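Putative carboxynorspermidine decarboxylase protein (Sinorhizobium meliloti, PDB 3MT1) probably catalyses the pyridoxal 5'-phosphate-dependent decarboxylation of carboxynorspermidine and carboxyspermidine to norspermidine and spermidine, as a homodimer. Local coordinates at residues Leu47-Met52 with Phe70-His75; Lys37-Trp42 with Asp320-Thr325. All blocks are in the same frame, centred on the assembly; numbering follows the deposited sequence.

Both contacts involve the first beta-alpha units of an eight-stranded parallel alpha/beta barrel, and their centres lie about 16 Å apart. Along the chain, Lys37-Trp42 follows strand 31-35, Leu47-Met52 lies on helix 45-49 and the turn after it, Phe70-His75 leads from helix 60-70 into strand 73-77, and Asp320-Thr325 comes far later, after strand 315-318. Contact 1 is therefore nested within the loop that contact 2 closes. Contact 1 stays inside the barrel domain, whereas contact 2 joins the barrel to the mixed-sheet domain beside a bound sulfate. The two meet directly where Met48 SE packs 3.9 Å from Phe39 CE1, so helix 45-49 packs against the loop that borders the sulfate pocket.

Contact 1. Residues Leu47-Met52 with Phe70-His75; sequences LMRDYM and FGKETH
Phe70, Arg49 and Lys72 carry this contact, an apolar ring flanked by two long cationic chains. The Phe70 ring lies against helix 45-49 and the turn that follows: Met52 CB meets its edge, 4.3 Å from Phe70 CZ. Met48 CB stands 4.3 Å from Phe70 CE2. With CG anti to the backbone N (chi1 -164°), the ring is carried to Arg49, where Phe70 CZ comes 4.0 Å from Arg49 CA. Phe45 adds an edge-to-face ring contact and Leu34 a further apolar neighbour. Arg49 runs past Phe70 in the opposite direction, its guanidinium almost parallel to the ring plane, 7° apart. Its aliphatic part also touches the backbone, Arg49 CD lying 3.3 Å from Phe70 O, and Lys72 CG sits over one guanidinium face. Lys72 extends straight beyond CG and delivers its ammonium to the turn Arg49-Met52, a type I beta turn. There Lys72 NZ donates to Met52 O at 2.8 Å, nearly in line with the carbonyl. Lys72 NZ also donates to Arg49 O at 3.0 Å, tilted 32° from that carbonyl's plane. Met52 N reaches Arg49 O from the opposite face, so this oxygen is gripped by two donors. Asp50 OD1, 5.2 Å from Lys72 NZ, probably tempers the positive charge. Gly71, with positive phi, is the first residue past helix 60-70 to leave helical geometry. The arrangement joins two successive barrel helices where each leads toward its next strand, 54-57 or 73-77, as in the repeating beta-alpha units of a TIM barrel.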
loop_
_atom_site.group_PDB
_atom_site.type_symbol
_atom_site.label_atom_id
_atom_site.label_comp_id
_atom_site.label_asym_id
_atom_site.label_seq_id
_atom_site.Cartn_x
_atom_site.Cartn_y
_atom_site.Cartn_z
ATOM N N LEU B 47 -26.325 5.543 -4.395
ATOM C CA LEU B 47 -26.380 6.746 -5.202
ATOM C C LEU B 47 -25.977 6.509 -6.665
ATOM O O LEU B 47 -26.655 6.992 -7.547
ATOM C CB LEU B 47 -25.640 7.921 -4.549
ATOM C CG LEU B 47 -25.271 9.110 -5.447
ATOM C CD1 LEU B 47 -26.476 10.029 -5.752
ATOM C CD2 LEU B 47 -24.144 9.901 -4.811
HETATM N N MSE B 48 -24.942 5.716 -6.928
HETATM C CA MSE B 48 -24.463 5.512 -8.301
HETATM C C MSE B 48 -25.320 4.552 -9.149
HETATM O O MSE B 48 -25.363 4.678 -10.377
HETATM C CB MSE B 48 -23.010 5.021 -8.285
HETATM C CG MSE B 48 -22.090 5.949 -7.584
HETATM SE SE MSE B 48 -20.350 5.217 -7.199
HETATM C CE MSE B 48 -19.562 5.452 -8.920
ATOM N N ARG B 49 -25.955 3.584 -8.493
ATOM C CA ARG B 49 -26.734 2.532 -9.144
ATOM C C ARG B 49 -27.664 3.039 -10.269
ATOM O O ARG B 49 -27.653 2.513 -11.385
ATOM C CB ARG B 49 -27.566 1.771 -8.082
ATOM C CG ARG B 49 -27.707 0.293 -8.348
ATOM C CD ARG B 49 -28.604 -0.459 -7.370
ATOM N NE ARG B 49 -29.655 -1.173 -8.119
ATOM C CZ ARG B 49 -30.034 -2.446 -7.932
ATOM N NH1 ARG B 49 -29.431 -3.220 -7.016
ATOM N NH2 ARG B 49 -31.022 -2.969 -8.681
ATOM N N ASP B 50 -28.472 4.054 -9.972
ATOM C CA ASP B 50 -29.494 4.465 -10.927
ATOM C C ASP B 50 -28.951 5.169 -12.166
ATOM O O ASP B 50 -29.715 5.460 -13.080
ATOM C CB ASP B 50 -30.565 5.312 -10.251
ATOM C CG ASP B 50 -31.291 4.558 -9.146
ATOM O OD1 ASP B 50 -31.621 3.357 -9.340
ATOM O OD2 ASP B 50 -31.528 5.169 -8.083
ATOM N N TYR B 51 -27.640 5.415 -12.205
ATOM C CA TYR B 51 -27.031 6.124 -13.314
ATOM C C TYR B 51 -26.110 5.243 -14.117
ATOM O O TYR B 51 -25.630 5.648 -15.186
ATOM C CB TYR B 51 -26.256 7.360 -12.846
ATOM C CG TYR B 51 -27.033 8.422 -12.061
ATOM C CD1 TYR B 51 -27.592 9.536 -12.708
ATOM C CD2 TYR B 51 -27.175 8.329 -10.663
ATOM C CE1 TYR B 51 -28.260 10.538 -11.982
ATOM C CE2 TYR B 51 -27.856 9.304 -9.930
ATOM C CZ TYR B 51 -28.390 10.421 -10.594
ATOM O OH TYR B 51 -29.069 11.402 -9.878
HETATM N N MSE B 52 -25.853 4.051 -13.608
HETATM C CA MSE B 52 -24.940 3.125 -14.254
HETATM C C MSE B 52 -25.546 1.753 -14.483
HETATM O O MSE B 52 -26.704 1.508 -14.125
HETATM C CB MSE B 52 -23.645 3.026 -13.469
HETATM C CG MSE B 52 -22.969 4.385 -13.311
HETATM SE SE MSE B 52 -21.240 4.228 -12.416
HETATM C CE MSE B 52 -20.167 3.876 -13.929
ATOM N N PHE B 70 -23.758 -3.839 -5.384
ATOM C CA PHE B 70 -24.044 -2.922 -6.464
ATOM C C PHE B 70 -25.209 -3.401 -7.286
ATOM O O PHE B 70 -26.075 -2.610 -7.619
ATOM C CB PHE B 70 -22.822 -2.659 -7.340
ATOM C CG PHE B 70 -22.972 -1.444 -8.233
ATOM C CD1 PHE B 70 -23.843 -1.457 -9.323
ATOM C CD2 PHE B 70 -22.253 -0.292 -7.975
ATOM C CE1 PHE B 70 -23.989 -0.335 -10.110
ATOM C CE2 PHE B 70 -22.367 0.833 -8.792
ATOM C CZ PHE B 70 -23.216 0.816 -9.849
ATOM N N GLY B 71 -25.244 -4.701 -7.589
ATOM C CA GLY B 71 -26.330 -5.291 -8.363
ATOM C C GLY B 71 -26.208 -4.988 -9.840
ATOM O O GLY B 71 -25.148 -4.539 -10.296
ATOM N N LYS B 72 -27.291 -5.224 -10.579
ATOM C CA LYS B 72 -27.355 -4.994 -12.036
ATOM C C LYS B 72 -26.357 -5.934 -12.754
ATOM O O LYS B 72 -26.210 -7.077 -12.334
ATOM C CB LYS B 72 -27.150 -3.508 -12.400
ATOM C CG LYS B 72 -28.270 -2.525 -11.910
ATOM C CD LYS B 72 -28.204 -1.198 -12.714
ATOM C CE LYS B 72 -29.418 -0.295 -12.501
ATOM N NZ LYS B 72 -29.336 0.963 -13.335
ATOM N N GLU B 73 -25.695 -5.488 -13.812
ATOM C CA GLU B 73 -24.769 -6.356 -14.530
ATOM C C GLU B 73 -23.385 -6.410 -13.852
ATOM O O GLU B 73 -22.790 -5.360 -13.527
ATOM C CB GLU B 73 -24.603 -5.869 -15.982
ATOM C CG GLU B 73 -24.966 -6.945 -17.014
ATOM C CD GLU B 73 -24.669 -6.556 -18.450
ATOM O OE1 GLU B 73 -25.512 -5.822 -19.045
ATOM O OE2 GLU B 73 -23.621 -7.020 -18.966
ATOM N N THR B 74 -22.865 -7.615 -13.640
ATOM C CA THR B 74 -21.509 -7.768 -13.114
ATOM C C THR B 74 -20.607 -8.489 -14.105
ATOM O O THR B 74 -20.954 -9.557 -14.609
ATOM C CB THR B 74 -21.459 -8.487 -11.699
ATOM O OG1 THR B 74 -21.331 -9.895 -11.878
ATOM C CG2 THR B 74 -22.692 -8.185 -10.860
ATOM N N HIS B 75 -19.458 -7.890 -14.383
ATOM C CA HIS B 75 -18.458 -8.460 -15.309
ATOM C C HIS B 75 -17.252 -8.870 -14.517
ATOM O O HIS B 75 -16.809 -8.142 -13.624
ATOM C CB HIS B 75 -18.024 -7.453 -16.375
ATOM C CG HIS B 75 -19.048 -7.217 -17.439
ATOM N ND1 HIS B 75 -18.715 -6.788 -18.709
ATOM C CD2 HIS B 75 -20.400 -7.373 -17.430
ATOM C CE1 HIS B 75 -19.822 -6.655 -19.425
ATOM N NE2 HIS B 75 -20.855 -7.015 -18.674
#

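Contact 2. Residues Lys37-Trp42 with Asp320-Thr325; sequences KCFATW and DAAGYT. With SO4 (sulfate ion), chain D.
At the sulfate-occupied pocket beside the predicted substrate-binding residues Glu233 and Asp269, the Tyr324 ring lies against Cys38. Cys38 CA makes a CH-pi contact over one face, 3.7 Å from the Tyr324 ring centroid, and Cys38 CB comes 3.5 Å from Tyr324 CZ. Cys38 SG, anti to the backbone N (chi1 161°), stands obliquely 4.2 Å from the Tyr324 ring centroid and also reaches Gly323 CA. The backbones are pinned by Tyr324 N donating to Cys38 O at 2.8 Å, close to straight (172°). This joins the loop after the first barrel strand to the loop after strand 315-318, the two-domain arrangement of class-II, fold-type III decarboxylases, whose cofactor is pyridoxal 5'-phosphate. Tyr324 OH donates to sulfate O2 at 2.9 Å; Gly199 N, Gly232 N and Glu233 N also bind the ion, a setting consistent with a phosphate site. An alanine in place of Tyr324 lacks both ring and hydroxyl, so the anion is likely to be held less firmly and Cys38 would probably lose its packing on this side. Lys37 runs alongside the tyrosine, Lys37 CE 4.0 Å from Tyr324 OH. Farther along, Ala322 O lies at the edge of the Phe39 ring, 3.6 Å from Phe39 CD2.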
loop_
_atom_site.group_PDB
_atom_site.type_symbol
_atom_site.label_atom_id
_atom_site.label_comp_id
_atom_site.label_asym_id
_atom_site.label_seq_id
_atom_site.Cartn_x
_atom_site.Cartn_y
_atom_site.Cartn_z
ATOM N N LYS B 37 -11.637 -1.792 -9.270
ATOM C CA LYS B 37 -10.221 -1.623 -8.927
ATOM C C LYS B 37 -9.874 -0.168 -8.570
ATOM O O LYS B 37 -8.960 0.089 -7.775
ATOM C CB LYS B 37 -9.274 -2.209 -9.982
ATOM C CG LYS B 37 -9.234 -1.470 -11.279
ATOM C CD LYS B 37 -8.355 -2.161 -12.350
ATOM C CE LYS B 37 -8.583 -1.457 -13.706
ATOM N NZ LYS B 37 -7.963 -2.201 -14.875
ATOM N N CYS B 38 -10.626 0.782 -9.121
ATOM C CA CYS B 38 -10.363 2.181 -8.887
ATOM C C CYS B 38 -11.074 2.664 -7.617
ATOM O O CYS B 38 -10.501 3.436 -6.808
ATOM C CB CYS B 38 -10.808 2.973 -10.101
ATOM S SG CYS B 38 -11.048 4.724 -9.764
ATOM N N PHE B 39 -12.324 2.200 -7.444
ATOM C CA PHE B 39 -13.233 2.751 -6.420
ATOM C C PHE B 39 -14.269 1.717 -6.059
ATOM O O PHE B 39 -14.995 1.268 -6.911
ATOM C CB PHE B 39 -13.930 3.968 -6.963
ATOM C CG PHE B 39 -14.826 4.653 -5.980
ATOM C CD1 PHE B 39 -16.209 4.348 -5.932
ATOM C CD2 PHE B 39 -14.319 5.650 -5.145
ATOM C CE1 PHE B 39 -17.072 5.015 -5.029
ATOM C CE2 PHE B 39 -15.160 6.312 -4.220
ATOM C CZ PHE B 39 -16.544 6.010 -4.167
ATOM N N ALA B 40 -14.314 1.349 -4.784
ATOM C CA ALA B 40 -15.157 0.286 -4.277
ATOM C C ALA B 40 -15.735 0.679 -2.906
ATOM O O ALA B 40 -15.996 -0.156 -2.031
ATOM C CB ALA B 40 -14.369 -0.996 -4.216
ATOM N N THR B 41 -15.987 1.973 -2.747
ATOM C CA THR B 41 -16.533 2.494 -1.514
ATOM C C THR B 41 -18.046 2.306 -1.567
ATOM O O THR B 41 -18.806 3.238 -1.930
ATOM C CB THR B 41 -16.158 3.932 -1.362
ATOM O OG1 THR B 41 -14.744 3.997 -1.260
ATOM C CG2 THR B 41 -16.749 4.533 -0.103
ATOM N N TRP B 42 -18.459 1.109 -1.171
ATOM C CA TRP B 42 -19.799 0.640 -1.453
ATOM C C TRP B 42 -20.952 1.436 -0.816
ATOM O O TRP B 42 -22.046 1.443 -1.366
ATOM C CB TRP B 42 -19.945 -0.859 -1.189
ATOM C CG TRP B 42 -19.516 -1.348 0.165
ATOM C CD1 TRP B 42 -18.265 -1.790 0.531
ATOM C CD2 TRP B 42 -20.335 -1.488 1.307
ATOM N NE1 TRP B 42 -18.256 -2.154 1.826
ATOM C CE2 TRP B 42 -19.523 -2.006 2.335
ATOM C CE3 TRP B 42 -21.687 -1.247 1.564
ATOM C CZ2 TRP B 42 -20.013 -2.259 3.626
ATOM C CZ3 TRP B 42 -22.186 -1.519 2.842
ATOM C CH2 TRP B 42 -21.346 -2.002 3.861
ATOM N N ASP B 320 -9.211 15.752 -5.474
ATOM C CA ASP B 320 -9.350 14.578 -6.320
ATOM C C ASP B 320 -8.734 13.324 -5.726
ATOM O O ASP B 320 -7.883 12.696 -6.345
ATOM C CB ASP B 320 -8.735 14.822 -7.693
ATOM C CG ASP B 320 -9.346 13.931 -8.747
ATOM O OD1 ASP B 320 -10.410 13.336 -8.441
ATOM O OD2 ASP B 320 -8.801 13.839 -9.871
ATOM N N ALA B 321 -9.174 12.949 -4.538
ATOM C CA ALA B 321 -8.575 11.842 -3.858
ATOM C C ALA B 321 -9.383 10.539 -3.850
ATOM O O ALA B 321 -9.081 9.662 -3.061
ATOM C CB ALA B 321 -8.239 12.262 -2.440
ATOM N N ALA B 322 -10.379 10.371 -4.719
ATOM C CA ALA B 322 -11.223 9.153 -4.647
ATOM C C ALA B 322 -10.668 7.900 -5.343
ATOM O O ALA B 322 -10.884 6.774 -4.867
ATOM C CB ALA B 322 -12.648 9.434 -5.124
ATOM N N GLY B 323 -9.991 8.078 -6.474
ATOM C CA GLY B 323 -9.532 6.951 -7.265
ATOM C C GLY B 323 -8.217 6.352 -6.802
ATOM O O GLY B 323 -7.224 7.086 -6.549
ATOM N N TYR B 324 -8.190 5.019 -6.709
ATOM C CA TYR B 324 -6.953 4.302 -6.456
ATOM C C TYR B 324 -6.341 4.764 -5.128
ATOM O O TYR B 324 -5.120 4.678 -4.915
ATOM C CB TYR B 324 -5.963 4.475 -7.643
ATOM C CG TYR B 324 -6.494 3.890 -8.927
ATOM C CD1 TYR B 324 -6.543 2.494 -9.125
ATOM C CD2 TYR B 324 -7.027 4.724 -9.926
ATOM C CE1 TYR B 324 -7.084 1.939 -10.325
ATOM C CE2 TYR B 324 -7.560 4.203 -11.112
ATOM C CZ TYR B 324 -7.574 2.822 -11.310
ATOM O OH TYR B 324 -8.130 2.339 -12.481
ATOM N N THR B 325 -7.185 5.273 -4.239
ATOM C CA THR B 325 -6.707 5.701 -2.929
ATOM C C THR B 325 -7.284 4.773 -1.867
ATOM O O THR B 325 -6.568 3.992 -1.276
ATOM C CB THR B 325 -7.113 7.137 -2.639
ATOM O OG1 THR B 325 -8.547 7.237 -2.774
ATOM C CG2 THR B 325 -6.395 8.118 -3.618
HETATM S S SO4 D . -9.608 3.896 -15.210
HETATM O O1 SO4 D . -8.426 4.394 -15.898
HETATM O O2 SO4 D . -9.637 4.356 -13.832
HETATM O O3 SO4 D . -10.742 4.464 -15.946
HETATM O O4 SO4 D . -9.685 2.429 -15.266
#